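Local coordinates for protein STING-associated CdnE c-di-GMP synthase (Flavobacteriaceae, PDB 6WT8) that synthesises the cyclic dinucleotide c-di-GMP, probably from GTP, as a CD-NTase of a bacterial CBASS antiphage system that signals through STING, at residues L167-T172 with N182-K187; T310-I313 with S317-D320. All blocks are in the same frame, centred on the assembly; numbering follows the deposited sequence.

Interaction 1 of 2, residues L167-T172 with N182-K187; sequences LVLSST and NSIYVK
Leu169 meets Ile184 and Val186 through a single methyl, a compact example of how one well-placed leucine can carry the contact between a helical segment, 167-172, and a strand segment, 182-187. Its CD1 lies 3.8 Å from CG2 of Val186 and 3.9 Å from CG2 of Ile184, close to van der Waals distance in both cases, so the tip of the leucine rests against two methyls that stand on one side of strand 184-189. The two strand residues are next-but-one neighbours and therefore share a side, while Tyr185 between them points away from the helix. The leucine crosses Val186 at about a right angle and Ile184 more obliquely. In Ile184 the touching branch is the short one: CG1 stands anti to the carbonyl carbon, which turns CG2 to the leucine. Ile184 also packs on Arg162 and Ser165 further back along the helix. Helix 60-81 adds Val73 and Leu77 against Leu169, and Val197 of strand 192-204 packs on Val186; all three touching residues are buried.

The outer side of the helix is different in kind. Ser170 and Ser171 are exposed, and the polar groups there bond within the helix itself, Ser170 OG to Glu166 O. Val168 O accepts from Thr172 OG1 and Ser171 OG, each at 2.9 Å and each tilted 33° from the carbonyl plane, but from opposite faces of it. The bond from Thr172 OG1 is the more nearly end-on, with a C=O...donor angle of 147° against 117° for Ser171 OG. Two hydroxyls thus grip one carbonyl, to which Ser171 N adds a weak bond. Between the two segments themselves the chemistry is apolar, which implies that their contact probably depends on shape and burial rather than on directional bonds.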
ATOM      1  N   LEU A 167      17.904   6.607  21.399  1.00 14.18           N
ATOM      2  CA  LEU A 167      18.293   6.355  22.782  1.00 16.56           C
ATOM      3  C   LEU A 167      17.251   5.523  23.518  1.00 18.42           C
ATOM      4  O   LEU A 167      17.608   4.565  24.221  1.00 19.54           O
ATOM      5  CB  LEU A 167      18.504   7.704  23.508  1.00 16.63           C
ATOM      6  CG  LEU A 167      19.698   8.459  22.936  1.00 17.87           C
ATOM      7  CD1 LEU A 167      19.661   9.917  23.504  1.00 21.11           C
ATOM      8  CD2 LEU A 167      21.027   7.844  23.273  1.00 20.24           C
ATOM      9  N   VAL A 168      15.971   5.894  23.399  1.00 16.68           N
ATOM     10  CA  VAL A 168      14.920   5.155  24.105  1.00 16.88           C
ATOM     11  C   VAL A 168      14.840   3.725  23.602  1.00 16.72           C
ATOM     12  O   VAL A 168      14.768   2.768  24.390  1.00 19.90           O
ATOM     13  CB  VAL A 168      13.583   5.882  23.917  1.00 21.42           C
ATOM     14  CG1 VAL A 168      12.421   4.978  24.371  1.00 31.67           C
ATOM     15  CG2 VAL A 168      13.616   7.118  24.711  1.00 27.42           C
ATOM     16  N   LEU A 169      14.880   3.554  22.268  1.00 16.96           N
ATOM     17  CA  LEU A 169      14.705   2.205  21.742  1.00 16.44           C
ATOM     18  C   LEU A 169      15.916   1.336  22.061  1.00 20.95           C
ATOM     19  O   LEU A 169      15.776   0.142  22.365  1.00 19.38           O
ATOM     20  CB  LEU A 169      14.430   2.282  20.226  1.00 17.17           C
ATOM     21  CG  LEU A 169      13.081   2.943  19.907  1.00 14.74           C
ATOM     22  CD1 LEU A 169      13.019   3.285  18.395  1.00 16.18           C
ATOM     23  CD2 LEU A 169      11.877   2.060  20.313  1.00 17.75           C
ATOM     24  N   SER A 170      17.126   1.915  22.009  1.00 18.32           N
ATOM     25  CA  SER A 170      18.310   1.124  22.313  1.00 17.50           C
ATOM     26  C   SER A 170      18.362   0.719  23.771  1.00 19.22           C
ATOM     27  O   SER A 170      19.028  -0.267  24.100  1.00 22.63           O
ATOM     28  CB  SER A 170      19.575   1.916  21.977  1.00 20.30           C
ATOM     29  OG  SER A 170      19.661   2.116  20.593  1.00 22.48           O
ATOM     30  N   SER A 171      17.767   1.518  24.654  1.00 19.09           N
ATOM     31  CA  SER A 171      17.756   1.154  26.064  1.00 21.03           C
ATOM     32  C   SER A 171      16.673   0.141  26.396  1.00 24.84           C
ATOM     33  O   SER A 171      16.737  -0.480  27.463  1.00 30.92           O
ATOM     34  CB  SER A 171      17.593   2.408  26.925  1.00 26.13           C
ATOM     35  OG  SER A 171      16.313   2.950  26.861  1.00 45.65           O
ATOM     36  N   THR A 172      15.714  -0.082  25.497  1.00 21.34           N
ATOM     37  CA  THR A 172      14.565  -0.963  25.686  1.00 23.12           C
ATOM     38  C   THR A 172      14.745  -2.300  24.994  1.00 25.09           C
ATOM     39  O   THR A 172      14.442  -3.350  25.575  1.00 27.04           O
ATOM     40  CB  THR A 172      13.297  -0.297  25.134  1.00 22.53           C
ATOM     41  OG1 THR A 172      13.071   0.943  25.795  1.00 26.53           O
ATOM     42  CG2 THR A 172      12.072  -1.211  25.299  1.00 22.69           C
ATOM     43  N   ASN A 182      16.657   6.737   6.953  1.00 20.25           N
ATOM     44  CA  ASN A 182      15.263   7.144   6.985  1.00 18.55           C
ATOM     45  C   ASN A 182      14.435   6.369   8.000  1.00 19.29           C
ATOM     46  O   ASN A 182      13.240   6.629   8.124  1.00 20.12           O
ATOM     47  CB  ASN A 182      14.641   6.998   5.584  1.00 23.16           C
ATOM     48  CG  ASN A 182      15.152   8.035   4.604  1.00 25.75           C
ATOM     49  OD1 ASN A 182      15.251   9.230   4.905  1.00 24.71           O
ATOM     50  ND2 ASN A 182      15.507   7.574   3.413  1.00 32.52           N
ATOM     51  N   SER A 183      15.024   5.443   8.752  1.00 15.94           N
ATOM     52  CA  SER A 183      14.238   4.790   9.815  1.00 14.62           C
ATOM     53  C   SER A 183      15.193   4.218  10.856  1.00 15.45           C
ATOM     54  O   SER A 183      16.397   4.054  10.617  1.00 18.06           O
ATOM     55  CB  SER A 183      13.300   3.670   9.279  1.00 19.83           C
ATOM     56  OG  SER A 183      14.122   2.613   8.759  1.00 20.56           O
ATOM     57  N   ILE A 184      14.610   3.855  11.996  1.00 14.44           N
ATOM     58  CA  ILE A 184      15.244   3.044  13.033  1.00 15.06           C
ATOM     59  C   ILE A 184      14.641   1.642  12.977  1.00 14.42           C
ATOM     60  O   ILE A 184      13.422   1.514  12.954  1.00 15.64           O
ATOM     61  CB  ILE A 184      15.020   3.671  14.419  1.00 14.55           C
ATOM     62  CG1 ILE A 184      15.650   5.076  14.504  1.00 15.97           C
ATOM     63  CG2 ILE A 184      15.662   2.767  15.525  1.00 16.91           C
ATOM     64  CD1 ILE A 184      15.045   5.884  15.700  1.00 18.52           C
ATOM     65  N   TYR A 185      15.457   0.598  12.969  1.00 17.47           N
ATOM     66  CA  TYR A 185      14.934  -0.757  12.819  1.00 16.51           C
ATOM     67  C   TYR A 185      15.000  -1.460  14.174  1.00 18.27           C
ATOM     68  O   TYR A 185      16.077  -1.591  14.752  1.00 22.01           O
ATOM     69  CB  TYR A 185      15.745  -1.544  11.782  1.00 22.85           C
ATOM     70  CG  TYR A 185      15.009  -2.687  11.090  1.00 29.80           C
ATOM     71  CD1 TYR A 185      13.657  -2.574  10.766  1.00 32.46           C
ATOM     72  CD2 TYR A 185      15.675  -3.842  10.722  1.00 40.22           C
ATOM     73  CE1 TYR A 185      12.971  -3.606  10.094  1.00 36.62           C
ATOM     74  CE2 TYR A 185      15.016  -4.881  10.059  1.00 38.64           C
ATOM     75  CZ  TYR A 185      13.671  -4.760   9.742  1.00 40.03           C
ATOM     76  OH  TYR A 185      13.008  -5.787   9.081  1.00 41.77           O
ATOM     77  N   VAL A 186      13.844  -1.872  14.699  1.00 15.95           N
ATOM     78  CA  VAL A 186      13.735  -2.419  16.046  1.00 18.53           C
ATOM     79  C   VAL A 186      13.381  -3.888  15.978  1.00 19.65           C
ATOM     80  O   VAL A 186      12.394  -4.250  15.333  1.00 18.98           O
ATOM     81  CB  VAL A 186      12.666  -1.677  16.853  1.00 19.00           C
ATOM     82  CG1 VAL A 186      12.620  -2.227  18.267  1.00 21.72           C
ATOM     83  CG2 VAL A 186      12.974  -0.183  16.816  1.00 17.99           C
ATOM     84  N   LYS A 187      14.119  -4.722  16.700  1.00 20.52           N
ATOM     85  CA  LYS A 187      13.730  -6.130  16.827  1.00 20.02           C
ATOM     86  C   LYS A 187      12.891  -6.253  18.092  1.00 17.88           C
ATOM     87  O   LYS A 187      13.425  -6.267  19.210  1.00 20.61           O
ATOM     88  CB  LYS A 187      14.961  -7.023  16.852  1.00 22.45           C
ATOM     89  CG  LYS A 187      15.651  -7.069  15.491  1.00 28.10           C
ATOM     90  CD  LYS A 187      16.691  -8.189  15.461  1.00 35.14           C
ATOM     91  CE  LYS A 187      16.049  -9.558  15.551  1.00 33.94           C
ATOM     92  NZ  LYS A 187      15.382  -9.883  14.251  1.00 40.60           N
TER

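Interaction 2 of 2, residues T310-I313 with S317-D320; sequences TNII and SYRD
The tight junction between two consecutive helices, in which helix 300-314 gives way almost at once to the short helix 316-320, brings Ile312 and Arg319 together with their CA atoms 5.0 Å apart. Arg319 bonds across this junction to a carbonyl of helix 300-314. Its NH1 donates to Ile312 O at 3.0 Å, nearly straight at 168°, and the bond lies both in the carbonyl plane and in the guanidinium plane, so the group meets the oxygen at its edge. The arginine chain bends at chi3 (135°), which carries NH1 across to the carbonyls at the C-terminal end of segment 310-313; CD passes 3.4 Å from Ile312 O. Ile313 O is also near, 3.1 Å from NH1. Replacing Arg319 by an alanine would keep the CB beside Ile312 but would probably leave Ile312 O without its straight donor and open a gap where CD and the guanidinium lay.

Tyr318 supplies the other half of the contact. With CG anti to the backbone N (chi1 -179°), its ring reaches toward the first helix, and CG1 of Ile312 meets the ring edge. The phenol oxygen is hydrogen-bonded to Glu308, one turn before Ile312. Ile312 itself is buried, packed also on Ile284 and Phe332, whereas Asn311 lies at the exposed margin with CB 4.3 Å from Tyr318 CE2. The isoleucine divides its branches between the two partners: CG1 lies 4.0 Å from Tyr318 CE2, and CG2 lies 4.0 Å from Arg319 CB.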
ATOM      1  N   THR A 310      -3.971  -6.101 -21.111  1.00 17.05           N
ATOM      2  CA  THR A 310      -3.987  -6.016 -22.570  1.00 17.32           C
ATOM      3  C   THR A 310      -4.330  -4.613 -23.050  1.00 19.55           C
ATOM      4  O   THR A 310      -3.696  -4.095 -23.993  1.00 19.55           O
ATOM      5  CB  THR A 310      -4.994  -7.064 -23.082  1.00 21.27           C
ATOM      6  OG1 THR A 310      -4.424  -8.325 -22.748  1.00 28.59           O
ATOM      7  CG2 THR A 310      -5.182  -6.912 -24.585  1.00 31.32           C
ATOM      8  N   ASN A 311      -5.300  -3.962 -22.403  1.00 16.18           N
ATOM      9  CA  ASN A 311      -5.687  -2.599 -22.772  1.00 18.03           C
ATOM     10  C   ASN A 311      -4.578  -1.617 -22.462  1.00 19.17           C
ATOM     11  O   ASN A 311      -4.326  -0.684 -23.239  1.00 19.91           O
ATOM     12  CB  ASN A 311      -6.939  -2.166 -21.995  1.00 19.46           C
ATOM     13  CG  ASN A 311      -8.212  -2.911 -22.442  1.00 33.48           C
ATOM     14  OD1 ASN A 311      -8.243  -3.542 -23.497  1.00 35.56           O
ATOM     15  ND2 ASN A 311      -9.261  -2.826 -21.628  1.00 38.50           N
ATOM     16  N   ILE A 312      -3.883  -1.823 -21.343  1.00 15.70           N
ATOM     17  CA  ILE A 312      -2.737  -0.951 -21.046  1.00 15.64           C
ATOM     18  C   ILE A 312      -1.656  -1.061 -22.111  1.00 18.16           C
ATOM     19  O   ILE A 312      -1.044  -0.043 -22.487  1.00 17.90           O
ATOM     20  CB  ILE A 312      -2.185  -1.264 -19.647  1.00 14.71           C
ATOM     21  CG1 ILE A 312      -3.206  -0.744 -18.637  1.00 16.70           C
ATOM     22  CG2 ILE A 312      -0.725  -0.682 -19.429  1.00 15.97           C
ATOM     23  CD1 ILE A 312      -2.876  -1.263 -17.231  1.00 16.73           C
ATOM     24  N   ILE A 313      -1.339  -2.290 -22.547  1.00 17.06           N
ATOM     25  CA  ILE A 313      -0.302  -2.497 -23.563  1.00 18.45           C
ATOM     26  C   ILE A 313      -0.725  -1.882 -24.889  1.00 19.87           C
ATOM     27  O   ILE A 313       0.108  -1.284 -25.599  1.00 22.34           O
ATOM     28  CB  ILE A 313      -0.009  -4.003 -23.691  1.00 18.61           C
ATOM     29  CG1 ILE A 313       0.651  -4.535 -22.418  1.00 18.54           C
ATOM     30  CG2 ILE A 313       0.851  -4.323 -24.931  1.00 21.35           C
ATOM     31  CD1 ILE A 313       0.432  -6.072 -22.309  1.00 21.33           C
ATOM     32  N   SER A 317      -3.406   6.297 -25.116  1.00 21.19           N
ATOM     33  CA  SER A 317      -4.078   7.366 -24.358  1.00 22.88           C
ATOM     34  C   SER A 317      -4.664   6.839 -23.057  1.00 24.59           C
ATOM     35  O   SER A 317      -4.631   7.529 -22.024  1.00 26.21           O
ATOM     36  CB  SER A 317      -5.166   8.057 -25.206  1.00 25.82           C
ATOM     37  OG  SER A 317      -6.205   7.162 -25.541  1.00 28.63           O
ATOM     38  N   TYR A 318      -5.167   5.602 -23.068  1.00 22.57           N
ATOM     39  CA  TYR A 318      -5.650   4.986 -21.837  1.00 20.56           C
ATOM     40  C   TYR A 318      -4.519   4.832 -20.826  1.00 18.68           C
ATOM     41  O   TYR A 318      -4.647   5.225 -19.652  1.00 22.21           O
ATOM     42  CB  TYR A 318      -6.259   3.624 -22.160  1.00 18.77           C
ATOM     43  CG  TYR A 318      -6.798   2.929 -20.952  1.00 21.26           C
ATOM     44  CD1 TYR A 318      -7.903   3.432 -20.288  1.00 24.54           C
ATOM     45  CD2 TYR A 318      -6.191   1.804 -20.440  1.00 18.13           C
ATOM     46  CE1 TYR A 318      -8.393   2.808 -19.147  1.00 27.86           C
ATOM     47  CE2 TYR A 318      -6.674   1.178 -19.318  1.00 19.71           C
ATOM     48  CZ  TYR A 318      -7.769   1.681 -18.687  1.00 26.71           C
ATOM     49  OH  TYR A 318      -8.233   1.042 -17.571  1.00 29.92           O
ATOM     50  N   ARG A 319      -3.389   4.238 -21.241  1.00 16.97           N
ATOM     51  CA  ARG A 319      -2.380   4.003 -20.213  1.00 17.67           C
ATOM     52  C   ARG A 319      -1.787   5.311 -19.724  1.00 20.47           C
ATOM     53  O   ARG A 319      -1.466   5.438 -18.532  1.00 19.16           O
ATOM     54  CB  ARG A 319      -1.309   3.052 -20.739  1.00 25.70           C
ATOM     55  CG  ARG A 319      -0.029   3.627 -21.154  1.00 32.55           C
ATOM     56  CD  ARG A 319       0.950   2.537 -21.644  1.00 23.30           C
ATOM     57  NE  ARG A 319       1.546   3.057 -22.858  1.00 25.14           N
ATOM     58  CZ  ARG A 319       1.352   2.609 -24.097  1.00 23.72           C
ATOM     59  NH1 ARG A 319       0.582   1.565 -24.376  1.00 23.33           N
ATOM     60  NH2 ARG A 319       1.940   3.247 -25.092  1.00 26.95           N
ATOM     61  N   ASP A 320      -1.719   6.314 -20.592  1.00 19.96           N
ATOM     62  CA  ASP A 320      -1.076   7.558 -20.212  1.00 20.38           C
ATOM     63  C   ASP A 320      -1.863   8.328 -19.167  1.00 21.86           C
ATOM     64  O   ASP A 320      -1.306   9.251 -18.546  1.00 25.88           O
ATOM     65  CB  ASP A 320      -0.885   8.430 -21.449  1.00 21.28           C
ATOM     66  CG  ASP A 320       0.310   8.016 -22.257  1.00 30.63           C
ATOM     67  OD1 ASP A 320       1.102   7.162 -21.789  1.00 30.20           O
ATOM     68  OD2 ASP A 320       0.439   8.529 -23.390  1.00 32.12           O
TER

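Overall arrangement
From the N terminus, the chain first completes interaction 1: after helix 154-172 it turns back, with nine residues between the segments that include strand 176-177, and strand 184-189 comes to lie against the helix it has just left. That contact ties the helix to the mixed sheet. More than a hundred residues later interaction 2 closes a smaller loop, with three residues between the segments, two of them helical, and joins two consecutive helices in the helical C-terminal part of the chain. The loops follow in series, neither enclosing nor crossing the other. Their centres lie 44 Å apart on opposite sides of the chain's centre, with nearest atoms about 28 Å apart, so neither contact touches the other.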